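Local coordinates for protein proteinase K (Serratia sp., PDB 2B6N) that probably cleaves peptide bonds as a calcium-binding serine endopeptidase of the subtilase (peptidase S8) family, the chain described being its catalytic domain, at residues D11-R16 / Y200-S205; A112-V117 / A127-G132; A145-A148 / T152-V155. All blocks are in the same frame, centred on the assembly; numbering follows the deposited sequence. Where two conformers were deposited one is given.

Interaction 1. Residues D11-R16 / Y200-S205. With CA (calcium ion), chain C; SO4 (sulfate ion), chain D.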
ATOM      1  N   ASP A  11      -6.366   8.240  10.613  1.00  5.11           N
ATOM      2  CA  ASP A  11      -6.428   9.443  11.494  1.00  5.19           C
ATOM      3  C   ASP A  11      -5.111  10.255  11.428  1.00  5.40           C
ATOM      4  O   ASP A  11      -5.115  11.507  11.420  1.00  4.85           O
ATOM      5  CB  ASP A  11      -6.727   9.011  12.948  1.00  5.13           C
ATOM      6  CG  ASP A  11      -7.218  10.172  13.849  1.00  6.55           C
ATOM      7  OD1 ASP A  11      -7.268  11.344  13.405  1.00  7.12           O
ATOM      8  OD2 ASP A  11      -7.555   9.873  15.010  1.00  5.76           O
ATOM      9  N   ARG A  12      -3.984   9.546  11.398  1.00  5.23           N
ATOM     10  CA  ARG A  12      -2.666  10.191  11.415  1.00  5.35           C
ATOM     11  C   ARG A  12      -2.304  10.959  10.148  1.00  5.87           C
ATOM     12  O   ARG A  12      -1.648  12.004  10.227  1.00  6.29           O
ATOM     13  CB  ARG A  12      -1.563   9.161  11.702  1.00  5.48           C
ATOM     14  CG  ARG A  12      -0.110   9.760  11.784  1.00  4.85           C
ATOM     15  CD  ARG A  12       0.065  10.505  13.126  1.00  4.36           C
ATOM     16  NE  ARG A  12       1.267  11.358  13.231  1.00  4.79           N
ATOM     17  CZ  ARG A  12       1.370  12.597  12.755  1.00  6.94           C
ATOM     18  NH1 ARG A  12       0.391  13.144  12.035  1.00  5.80           N
ATOM     19  NH2 ARG A  12       2.484  13.284  12.966  1.00  5.58           N
ATOM     20  N   ILE A  13      -2.722  10.443   8.995  0.50  6.39           N
ATOM     21  CA  ILE A  13      -2.200  10.921   7.717  0.50  6.88           C
ATOM     22  C   ILE A  13      -2.758  12.287   7.286  0.50  6.78           C
ATOM     23  O   ILE A  13      -2.105  13.005   6.524  0.50  6.76           O
ATOM     24  CB  ILE A  13      -2.340   9.832   6.608  0.50  6.78           C
ATOM     25  CG1 ILE A  13      -1.587   8.556   7.008  0.50  7.50           C
ATOM     26  CG2 ILE A  13      -1.820  10.330   5.274  0.50  8.72           C
ATOM     27  CD1 ILE A  13      -0.117   8.767   7.293  0.50  7.75           C
ATOM     28  N   ASP A  14      -3.932  12.665   7.797  1.00  6.69           N
ATOM     29  CA  ASP A  14      -4.554  13.967   7.430  1.00  7.07           C
ATOM     30  C   ASP A  14      -4.191  15.164   8.346  1.00  8.31           C
ATOM     31  O   ASP A  14      -4.836  16.222   8.289  1.00  8.92           O
ATOM     32  CB  ASP A  14      -6.091  13.834   7.272  1.00  7.51           C
ATOM     33  CG  ASP A  14      -6.812  13.808   8.600  1.00  8.76           C
ATOM     34  OD1 ASP A  14      -6.198  13.399   9.615  1.00  8.06           O
ATOM     35  OD2 ASP A  14      -7.972  14.250   8.639  1.00  9.25           O
ATOM     36  N   GLN A  15      -3.150  15.002   9.163  1.00  8.18           N
ATOM     37  CA  GLN A  15      -2.701  16.047  10.086  1.00  8.33           C
ATOM     38  C   GLN A  15      -1.172  16.041  10.218  1.00  8.94           C
ATOM     39  O   GLN A  15      -0.525  14.997  10.026  1.00  7.69           O
ATOM     40  CB  GLN A  15      -3.377  15.863  11.457  1.00  8.47           C
ATOM     41  CG  GLN A  15      -3.170  14.471  12.082  1.00  7.72           C
ATOM     42  CD  GLN A  15      -3.905  14.314  13.385  1.00  8.71           C
ATOM     43  OE1 GLN A  15      -5.053  13.856  13.410  1.00  8.53           O
ATOM     44  NE2 GLN A  15      -3.255  14.700  14.487  1.00  8.30           N
ATOM     45  N   ARG A  16      -0.599  17.197  10.571  1.00  9.11           N
ATOM     46  CA  ARG A  16       0.877  17.318  10.684  1.00  9.98           C
ATOM     47  C   ARG A  16       1.405  16.794  12.021  1.00  9.93           C
ATOM     48  O   ARG A  16       2.404  16.065  12.077  1.00  9.69           O
ATOM     49  CB  ARG A  16       1.309  18.786  10.527  1.00 10.12           C
ATOM     50  CG  ARG A  16       0.864  19.429   9.206  1.00 10.97           C
ATOM     51  CD  ARG A  16       1.555  18.721   8.041  1.00 10.99           C
ATOM     52  NE  ARG A  16       1.358  19.377   6.755  1.00 11.25           N
ATOM     53  CZ  ARG A  16       1.829  18.911   5.595  1.00 11.94           C
ATOM     54  NH1 ARG A  16       2.487  17.754   5.555  1.00 10.84           N
ATOM     55  NH2 ARG A  16       1.595  19.587   4.466  1.00 11.14           N
ATOM     56  N   TYR A 200       7.583   7.281   5.106  1.00  5.26           N
ATOM     57  CA  TYR A 200       7.099   6.483   6.217  1.00  5.66           C
ATOM     58  C   TYR A 200       5.570   6.650   6.299  1.00  5.48           C
ATOM     59  O   TYR A 200       5.018   7.701   5.931  1.00  5.61           O
ATOM     60  CB  TYR A 200       7.719   6.977   7.521  1.00  5.98           C
ATOM     61  CG  TYR A 200       9.024   6.317   7.919  1.00  5.99           C
ATOM     62  CD1 TYR A 200      10.241   6.996   7.788  1.00  7.57           C
ATOM     63  CD2 TYR A 200       9.033   5.029   8.452  1.00  5.22           C
ATOM     64  CE1 TYR A 200      11.452   6.389   8.155  1.00  6.84           C
ATOM     65  CE2 TYR A 200      10.234   4.420   8.835  1.00  6.97           C
ATOM     66  CZ  TYR A 200      11.433   5.109   8.694  1.00  7.80           C
ATOM     67  OH  TYR A 200      12.595   4.479   9.095  1.00  7.40           O
ATOM     68  N   ALA A 201       4.898   5.614   6.792  1.00  5.38           N
ATOM     69  CA  ALA A 201       3.438   5.633   6.957  1.00  5.19           C
ATOM     70  C   ALA A 201       3.068   4.724   8.142  1.00  5.04           C
ATOM     71  O   ALA A 201       3.850   3.831   8.498  1.00  5.36           O
ATOM     72  CB  ALA A 201       2.747   5.154   5.665  1.00  5.58           C
ATOM     73  N   PRO A 202       1.894   4.957   8.769  1.00  4.93           N
ATOM     74  CA  PRO A 202       1.432   4.082   9.864  1.00  4.31           C
ATOM     75  C   PRO A 202       1.433   2.616   9.492  1.00  4.41           C
ATOM     76  O   PRO A 202       0.817   2.215   8.486  1.00  4.68           O
ATOM     77  CB  PRO A 202      -0.002   4.557  10.099  1.00  4.25           C
ATOM     78  CG  PRO A 202       0.078   6.040   9.821  1.00  5.04           C
ATOM     79  CD  PRO A 202       0.947   6.065   8.540  1.00  4.86           C
ATOM     80  N   GLY A 203       2.095   1.808  10.311  1.00  4.72           N
ATOM     81  CA  GLY A 203       2.153   0.368  10.041  1.00  5.29           C
ATOM     82  C   GLY A 203       2.012  -0.529  11.250  1.00  5.27           C
ATOM     83  O   GLY A 203       1.769  -1.717  11.089  1.00  6.12           O
ATOM     84  N   SER A 204       2.150   0.022  12.454  1.00  5.37           N
ATOM     85  CA  SER A 204       1.945  -0.784  13.675  1.00  5.87           C
ATOM     86  C   SER A 204       0.469  -0.751  14.123  1.00  5.37           C
ATOM     87  O   SER A 204      -0.125   0.329  14.220  1.00  6.02           O
ATOM     88  CB  SER A 204       2.859  -0.303  14.812  1.00  5.52           C
ATOM     89  OG  SER A 204       4.247  -0.566  14.569  1.00  6.80           O
ATOM     90  N   SER A 205      -0.104  -1.932  14.381  1.00  6.42           N
ATOM     91  CA  SER A 205      -1.486  -2.096  14.907  1.00  6.70           C
ATOM     92  C   SER A 205      -2.524  -1.357  14.063  1.00  6.75           C
ATOM     93  O   SER A 205      -3.205  -0.441  14.534  1.00  7.15           O
ATOM     94  CB  SER A 205      -1.587  -1.689  16.390  1.00  8.18           C
ATOM     95  OG  SER A 205      -0.773  -2.521  17.199  1.00 11.17           O
TER
HETATM   96 CA    CA C 300      -6.769  13.136  11.883  1.00  6.83          CA
HETATM   97  S   SO4 D 301       6.350  -1.741  17.476  1.00 22.83           S
HETATM   98  O1  SO4 D 301       5.837  -1.494  18.829  1.00 24.47           O
HETATM   99  O2  SO4 D 301       7.045  -3.028  17.417  1.00 22.69           O
HETATM  100  O3  SO4 D 301       7.322  -0.693  17.141  1.00 20.28           O
HETATM  101  O4  SO4 D 301       5.206  -1.806  16.575  1.00 21.78           O
HETATM  102  O   HOH W   1      -6.981  15.648  11.401  1.00 15.98           O
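With CG anti to the backbone N (chi1 -178°) and a bend at chi2 (75°), R12 carries its guanidinium away from P202, and the touching atom is its CB, which the helix backbone sets toward the proline. The closest approach of this pair is R12 CB to P202 CG, 4.0 Å. One residue on, I13 points toward the same ring and crosses it obliquely; in one of its two modelled conformers I13 CG1 lies 3.9 Å from P202 CD. The approach of the I13 terminal methyl is too short for two carbons to be trusted. No hydrogen bond links the segments, and the pyrrolidine simply packs against the last turn of helix 8-13.

R12 NH2 donates to R16 O over 2.9 Å along a nearly straight path (169° at the hydrogen); the acceptor lies almost in the guanidinium plane, although the donor sits above the carbonyl plane. A weak bond runs from NH1 to Q15 O. Both tie R12 to the end of the calcium-binding turn, and D185 anchors the guanidinium from outside it through a salt bridge to NE. D11 O, D11 OD1, D14 OD1 and Q15 OE1 each lie 2.4 Å from the calcium ion, a water lies at 2.6 Å, and D21 OD1 and N23 O complete seven ligands. Farther along 200-205, S204 OG hydrogen-bonds a sulfate that probably came from the crystallisation medium and is also hydrogen-bonded by S189 OG. The whole joins an N-terminal calcium site to the outermost strand, 199-202, of the parallel sheet in the proteinase K-like subtilase fold.

Interaction 2. Residues A112-V117 / A127-G132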
ATOM      1  N   ALA A 112       4.959 -12.469 -12.710  1.00  8.20           N
ATOM      2  CA  ALA A 112       3.751 -12.630 -13.520  1.00  7.95           C
ATOM      3  C   ALA A 112       2.671 -11.610 -13.140  1.00  7.64           C
ATOM      4  O   ALA A 112       2.059 -11.011 -14.021  1.00  7.37           O
ATOM      5  CB  ALA A 112       3.204 -14.083 -13.449  1.00  8.67           C
ATOM      6  N   GLY A 113       2.448 -11.414 -11.841  1.00  6.77           N
ATOM      7  CA  GLY A 113       1.448 -10.429 -11.357  1.00  6.78           C
ATOM      8  C   GLY A 113       1.806  -8.978 -11.699  1.00  6.68           C
ATOM      9  O   GLY A 113       0.935  -8.173 -12.075  1.00  6.78           O
ATOM     10  N   ILE A 114       3.082  -8.640 -11.545  1.00  6.50           N
ATOM     11  CA  ILE A 114       3.562  -7.294 -11.909  1.00  6.86           C
ATOM     12  C   ILE A 114       3.285  -7.051 -13.396  1.00  7.65           C
ATOM     13  O   ILE A 114       2.715  -6.018 -13.775  1.00  7.55           O
ATOM     14  CB  ILE A 114       5.074  -7.140 -11.636  1.00  6.25           C
ATOM     15  CG1 ILE A 114       5.374  -7.251 -10.133  1.00  6.68           C
ATOM     16  CG2 ILE A 114       5.580  -5.792 -12.165  1.00  6.29           C
ATOM     17  CD1 ILE A 114       6.853  -7.543  -9.792  1.00  6.15           C
ATOM     18  N   ASN A 115       3.687  -8.012 -14.227  1.00  8.20           N
ATOM     19  CA  ASN A 115       3.511  -7.893 -15.663  1.00  9.40           C
ATOM     20  C   ASN A 115       2.038  -7.794 -15.991  1.00  9.14           C
ATOM     21  O   ASN A 115       1.653  -7.013 -16.856  1.00 10.37           O
ATOM     22  CB  ASN A 115       4.155  -9.060 -16.419  1.00  9.35           C
ATOM     23  CG  ASN A 115       5.686  -9.037 -16.363  1.00 12.30           C
ATOM     24  OD1 ASN A 115       6.308  -8.003 -16.109  1.00 14.08           O
ATOM     25  ND2 ASN A 115       6.297 -10.189 -16.626  1.00 10.42           N
ATOM     26  N   TRP A 116       1.212  -8.582 -15.295  1.00  8.82           N
ATOM     27  CA  TRP A 116      -0.234  -8.554 -15.527  1.00  8.74           C
ATOM     28  C   TRP A 116      -0.783  -7.144 -15.348  1.00  8.61           C
ATOM     29  O   TRP A 116      -1.544  -6.670 -16.191  1.00  8.77           O
ATOM     30  CB  TRP A 116      -1.003  -9.567 -14.649  1.00  8.43           C
ATOM     31  CG  TRP A 116      -2.461  -9.669 -15.053  1.00  9.78           C
ATOM     32  CD1 TRP A 116      -3.003 -10.517 -15.978  1.00 10.14           C
ATOM     33  CD2 TRP A 116      -3.528  -8.848 -14.587  1.00 10.51           C
ATOM     34  NE1 TRP A 116      -4.354 -10.300 -16.092  1.00 10.31           N
ATOM     35  CE2 TRP A 116      -4.703  -9.269 -15.256  1.00 10.50           C
ATOM     36  CE3 TRP A 116      -3.613  -7.796 -13.662  1.00 10.20           C
ATOM     37  CZ2 TRP A 116      -5.949  -8.681 -15.024  1.00 10.31           C
ATOM     38  CZ3 TRP A 116      -4.863  -7.212 -13.424  1.00  9.59           C
ATOM     39  CH2 TRP A 116      -6.008  -7.659 -14.108  1.00  9.62           C
ATOM     40  N   VAL A 117      -0.409  -6.483 -14.250  1.00  9.00           N
ATOM     41  CA  VAL A 117      -0.832  -5.083 -14.016  1.00  9.01           C
ATOM     42  C   VAL A 117      -0.367  -4.163 -15.156  1.00  9.55           C
ATOM     43  O   VAL A 117      -1.173  -3.384 -15.688  1.00  8.86           O
ATOM     44  CB  VAL A 117      -0.352  -4.538 -12.635  1.00  9.51           C
ATOM     45  CG1 VAL A 117      -0.723  -3.038 -12.466  1.00 10.02           C
ATOM     46  CG2 VAL A 117      -0.965  -5.368 -11.487  1.00  9.57           C
ATOM     47  N   ALA A 127      -0.414   0.454  -8.072  1.00  5.65           N
ATOM     48  CA  ALA A 127      -0.281  -0.956  -7.683  1.00  5.55           C
ATOM     49  C   ALA A 127       0.406  -0.992  -6.329  1.00  5.31           C
ATOM     50  O   ALA A 127       1.353  -0.246  -6.098  1.00  4.99           O
ATOM     51  CB  ALA A 127       0.515  -1.752  -8.715  1.00  6.04           C
ATOM     52  N   ASN A 128      -0.072  -1.871  -5.448  1.00  4.78           N
ATOM     53  CA  ASN A 128       0.539  -2.048  -4.133  1.00  5.26           C
ATOM     54  C   ASN A 128       1.153  -3.428  -4.009  1.00  5.01           C
ATOM     55  O   ASN A 128       0.496  -4.426  -4.337  1.00  5.60           O
ATOM     56  CB  ASN A 128      -0.522  -1.890  -3.038  1.00  5.70           C
ATOM     57  CG  ASN A 128       0.063  -1.994  -1.642  1.00  6.14           C
ATOM     58  OD1 ASN A 128       0.085  -3.080  -1.013  1.00  6.85           O
ATOM     59  ND2 ASN A 128       0.588  -0.880  -1.162  1.00  2.63           N
ATOM     60  N   MET A 129       2.395  -3.481  -3.525  1.00  5.10           N
ATOM     61  CA  MET A 129       3.071  -4.742  -3.247  1.00  5.45           C
ATOM     62  C   MET A 129       3.502  -4.833  -1.789  1.00  5.25           C
ATOM     63  O   MET A 129       4.621  -4.448  -1.447  1.00  5.77           O
ATOM     64  CB  MET A 129       4.293  -4.893  -4.163  1.00  5.50           C
ATOM     65  CG  MET A 129       3.936  -4.936  -5.646  1.00  6.91           C
ATOM     66  SD  MET A 129       5.402  -5.282  -6.665  1.00  7.97           S
ATOM     67  CE  MET A 129       5.715  -6.990  -6.276  1.00  7.84           C
ATOM     68  N   SER A 130       2.607  -5.337  -0.943  1.00  4.91           N
ATOM     69  CA  SER A 130       2.923  -5.642   0.464  1.00  5.96           C
ATOM     70  C   SER A 130       3.540  -7.044   0.591  1.00  6.40           C
ATOM     71  O   SER A 130       2.937  -7.966   1.153  1.00  6.94           O
ATOM     72  CB  SER A 130       1.657  -5.511   1.330  1.00  5.77           C
ATOM     73  OG  SER A 130       1.294  -4.132   1.448  1.00  6.52           O
ATOM     74  N   LEU A 131       4.762  -7.178   0.080  1.00  6.65           N
ATOM     75  CA  LEU A 131       5.462  -8.448   0.004  1.00  7.96           C
ATOM     76  C   LEU A 131       6.895  -8.123  -0.382  1.00  8.31           C
ATOM     77  O   LEU A 131       7.182  -7.041  -0.920  1.00  9.56           O
ATOM     78  CB  LEU A 131       4.824  -9.373  -1.059  1.00  7.61           C
ATOM     79  CG  LEU A 131       4.847  -8.914  -2.516  1.00  7.55           C
ATOM     80  CD1 LEU A 131       6.182  -9.263  -3.221  1.00  9.45           C
ATOM     81  CD2 LEU A 131       3.676  -9.552  -3.243  1.00  7.58           C
ATOM     82  N   GLY A 132       7.801  -9.048  -0.105  1.00  9.60           N
ATOM     83  CA  GLY A 132       9.205  -8.830  -0.412  1.00  9.60           C
ATOM     84  C   GLY A 132       9.995 -10.090  -0.165  1.00 10.16           C
ATOM     85  O   GLY A 132       9.477 -11.077   0.408  1.00 11.11           O
TER
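I114 and M129 cross at about a right angle, each bringing the end of its side chain to the other. The CB of I114 faces neither toward the strand nor away from it, but with CG1 anti to the carbonyl carbon (chi1 -65°) and CD1 extended beyond it, the long branch reaches the methionine. M129 sets its CB toward the helix; its chain runs out extended and then bends at the thioether (chi3 71°), which folds CE back against the isoleucine. The closest pair is I114 CD1 and M129 CE at 3.7 Å, and I114 CG1 lies 4.0 Å from M129 SD, so both sulfur and methyl rest on the same branch.

One helical turn later the contact is looser. V117 places CG1 anti to its backbone N (chi1 176°), and this methyl comes 4.2 Å from the CB of A127, which points toward the helix. F153 of the neighbouring strand packs on I114, A127 and M129 alike, filling in between the two pairs.

The strand alternates. N128 turns to the opposite side of the sheet, where its ND2 makes a weak hydrogen bond to S227. S130, at the centre of an inverse gamma turn, has both S224 O and N128 OD1 within reach of its OG, and which of them takes the proton is not settled. S130-G132 matches the Ser-Leu-Gly segment that, in related subtilases, lines the substrate cleft.

No hydrogen bond joins helix and strand; the contact is held by dispersion and burial of apolar carbon and sulfur, while the polar groups of N128 and S130 lie toward helices 72-81 and 223-240, away from it.

Interaction 3. Residues A145-A148 / T152-V155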
ATOM      1  N   ALA A 145       9.853  -1.558 -15.149  1.00  7.75           N
ATOM      2  CA  ALA A 145       9.169  -1.569 -16.438  1.00  8.47           C
ATOM      3  C   ALA A 145       7.684  -1.203 -16.326  1.00  8.51           C
ATOM      4  O   ALA A 145       7.169  -0.453 -17.167  1.00  8.62           O
ATOM      5  CB  ALA A 145       9.342  -2.951 -17.154  1.00  8.21           C
ATOM      6  N   ALA A 146       6.988  -1.724 -15.301  1.00  7.59           N
ATOM      7  CA  ALA A 146       5.562  -1.391 -15.106  1.00  7.95           C
ATOM      8  C   ALA A 146       5.382   0.094 -14.788  1.00  7.86           C
ATOM      9  O   ALA A 146       4.425   0.725 -15.245  1.00  8.65           O
ATOM     10  CB  ALA A 146       4.931  -2.266 -13.999  1.00  8.32           C
ATOM     11  N   VAL A 147       6.320   0.643 -14.018  1.00  8.13           N
ATOM     12  CA  VAL A 147       6.329   2.071 -13.696  1.00  9.13           C
ATOM     13  C   VAL A 147       6.598   2.911 -14.957  1.00  9.60           C
ATOM     14  O   VAL A 147       5.926   3.916 -15.180  1.00 10.00           O
ATOM     15  CB  VAL A 147       7.324   2.406 -12.556  1.00  9.01           C
ATOM     16  CG1 VAL A 147       7.407   3.908 -12.332  1.00  9.94           C
ATOM     17  CG2 VAL A 147       6.861   1.707 -11.249  1.00  7.19           C
ATOM     18  N   ALA A 148       7.571   2.487 -15.769  1.00 10.17           N
ATOM     19  CA  ALA A 148       7.860   3.170 -17.037  1.00 11.16           C
ATOM     20  C   ALA A 148       6.650   3.125 -17.979  1.00 12.01           C
ATOM     21  O   ALA A 148       6.503   3.988 -18.854  1.00 12.80           O
ATOM     22  CB  ALA A 148       9.097   2.595 -17.699  1.00 11.16           C
ATOM     23  N   THR A 152       1.954   3.778 -11.083  1.00  7.28           N
ATOM     24  CA  THR A 152       2.675   4.057  -9.852  1.00  7.09           C
ATOM     25  C   THR A 152       2.707   2.780  -9.012  1.00  6.65           C
ATOM     26  O   THR A 152       1.648   2.236  -8.705  1.00  7.87           O
ATOM     27  CB  THR A 152       1.971   5.204  -9.066  1.00  7.14           C
ATOM     28  OG1 THR A 152       1.975   6.404  -9.870  1.00  6.19           O
ATOM     29  CG2 THR A 152       2.638   5.471  -7.714  1.00  7.65           C
ATOM     30  N   PHE A 153       3.910   2.314  -8.662  1.00  5.78           N
ATOM     31  CA  PHE A 153       4.079   1.173  -7.746  1.00  5.94           C
ATOM     32  C   PHE A 153       4.524   1.595  -6.354  1.00  6.19           C
ATOM     33  O   PHE A 153       5.479   2.365  -6.187  1.00  6.33           O
ATOM     34  CB  PHE A 153       5.090   0.163  -8.307  1.00  6.05           C
ATOM     35  CG  PHE A 153       4.472  -0.875  -9.163  1.00  5.70           C
ATOM     36  CD1 PHE A 153       3.905  -0.543 -10.379  1.00  7.11           C
ATOM     37  CD2 PHE A 153       4.454  -2.192  -8.746  1.00  5.84           C
ATOM     38  CE1 PHE A 153       3.325  -1.506 -11.167  1.00  6.80           C
ATOM     39  CE2 PHE A 153       3.876  -3.174  -9.537  1.00  5.28           C
ATOM     40  CZ  PHE A 153       3.307  -2.831 -10.746  1.00  5.98           C
ATOM     41  N   VAL A 154       3.838   1.043  -5.357  1.00  5.81           N
ATOM     42  CA  VAL A 154       4.088   1.351  -3.951  1.00  6.17           C
ATOM     43  C   VAL A 154       4.328   0.003  -3.265  1.00  5.99           C
ATOM     44  O   VAL A 154       3.536  -0.923  -3.440  1.00  6.41           O
ATOM     45  CB  VAL A 154       2.870   2.061  -3.303  1.00  5.96           C
ATOM     46  CG1 VAL A 154       3.187   2.411  -1.830  1.00  6.13           C
ATOM     47  CG2 VAL A 154       2.492   3.336  -4.080  1.00  5.30           C
ATOM     48  N   VAL A 155       5.415  -0.105  -2.508  1.00  5.71           N
ATOM     49  CA  VAL A 155       5.871  -1.392  -1.956  1.00  5.37           C
ATOM     50  C   VAL A 155       6.322  -1.278  -0.505  1.00  5.83           C
ATOM     51  O   VAL A 155       6.788  -0.213  -0.067  1.00  5.40           O
ATOM     52  CB  VAL A 155       7.008  -2.070  -2.822  1.00  5.95           C
ATOM     53  CG1 VAL A 155       6.662  -2.019  -4.305  1.00  4.24           C
ATOM     54  CG2 VAL A 155       8.398  -1.426  -2.581  1.00  6.13           C
TER
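F153 points toward helix 137-148 and meets it first at CB, which lies 3.8 Å from V147 CG2. That valine methyl, anti to its own carbonyl carbon, stays with the phenylalanine as the ring begins: it is 4.1 Å from F153 CG and 3.8 Å from F153 CD1, the two side chains crossing obliquely. At CD1 the neighbour starts to change. The CB of A146 comes within 4.1 Å of F153 CD1, then closes on the next ring carbon, CE1, at 3.3 Å, a tight fit for two carbons. At the tip, F153 CZ is 3.7 Å from the same A146 methyl. Both methyls approach the ring obliquely. All the touching atoms are carbon, and helix and strand share no hydrogen bond.

The short connection between the segments turns the chain from the helix into strand 152-156, completing a beta-alpha-beta crossover that starts at strand 125-129. Around it, the phenylalanine is also bordered by helix 107-120 and strand 125-129, while V147 touches P246 of helix 246-256.

How the interactions relate
Interactions 2 and 3 adjoin, with centres 9 Å apart, because strands 125-129 and 152-156 are neighbours in the central parallel sheet. A127 N to T152 O and M129 N to V154 O, each 2.8 Å, are probable hydrogen bonds between them. Interaction 1 reaches the same sheet at its outermost strand, 199-202, with its centre 23 Å from each of the others and on the opposite side of the chain's centre. Of the predicted charge relay residues, D39 has its side chain about 7 Å from that of M129 and about 11 Å from that of F153, and the S224 side chain is about 9 Å from that of M129. The calcium ion belongs to interaction 1 alone.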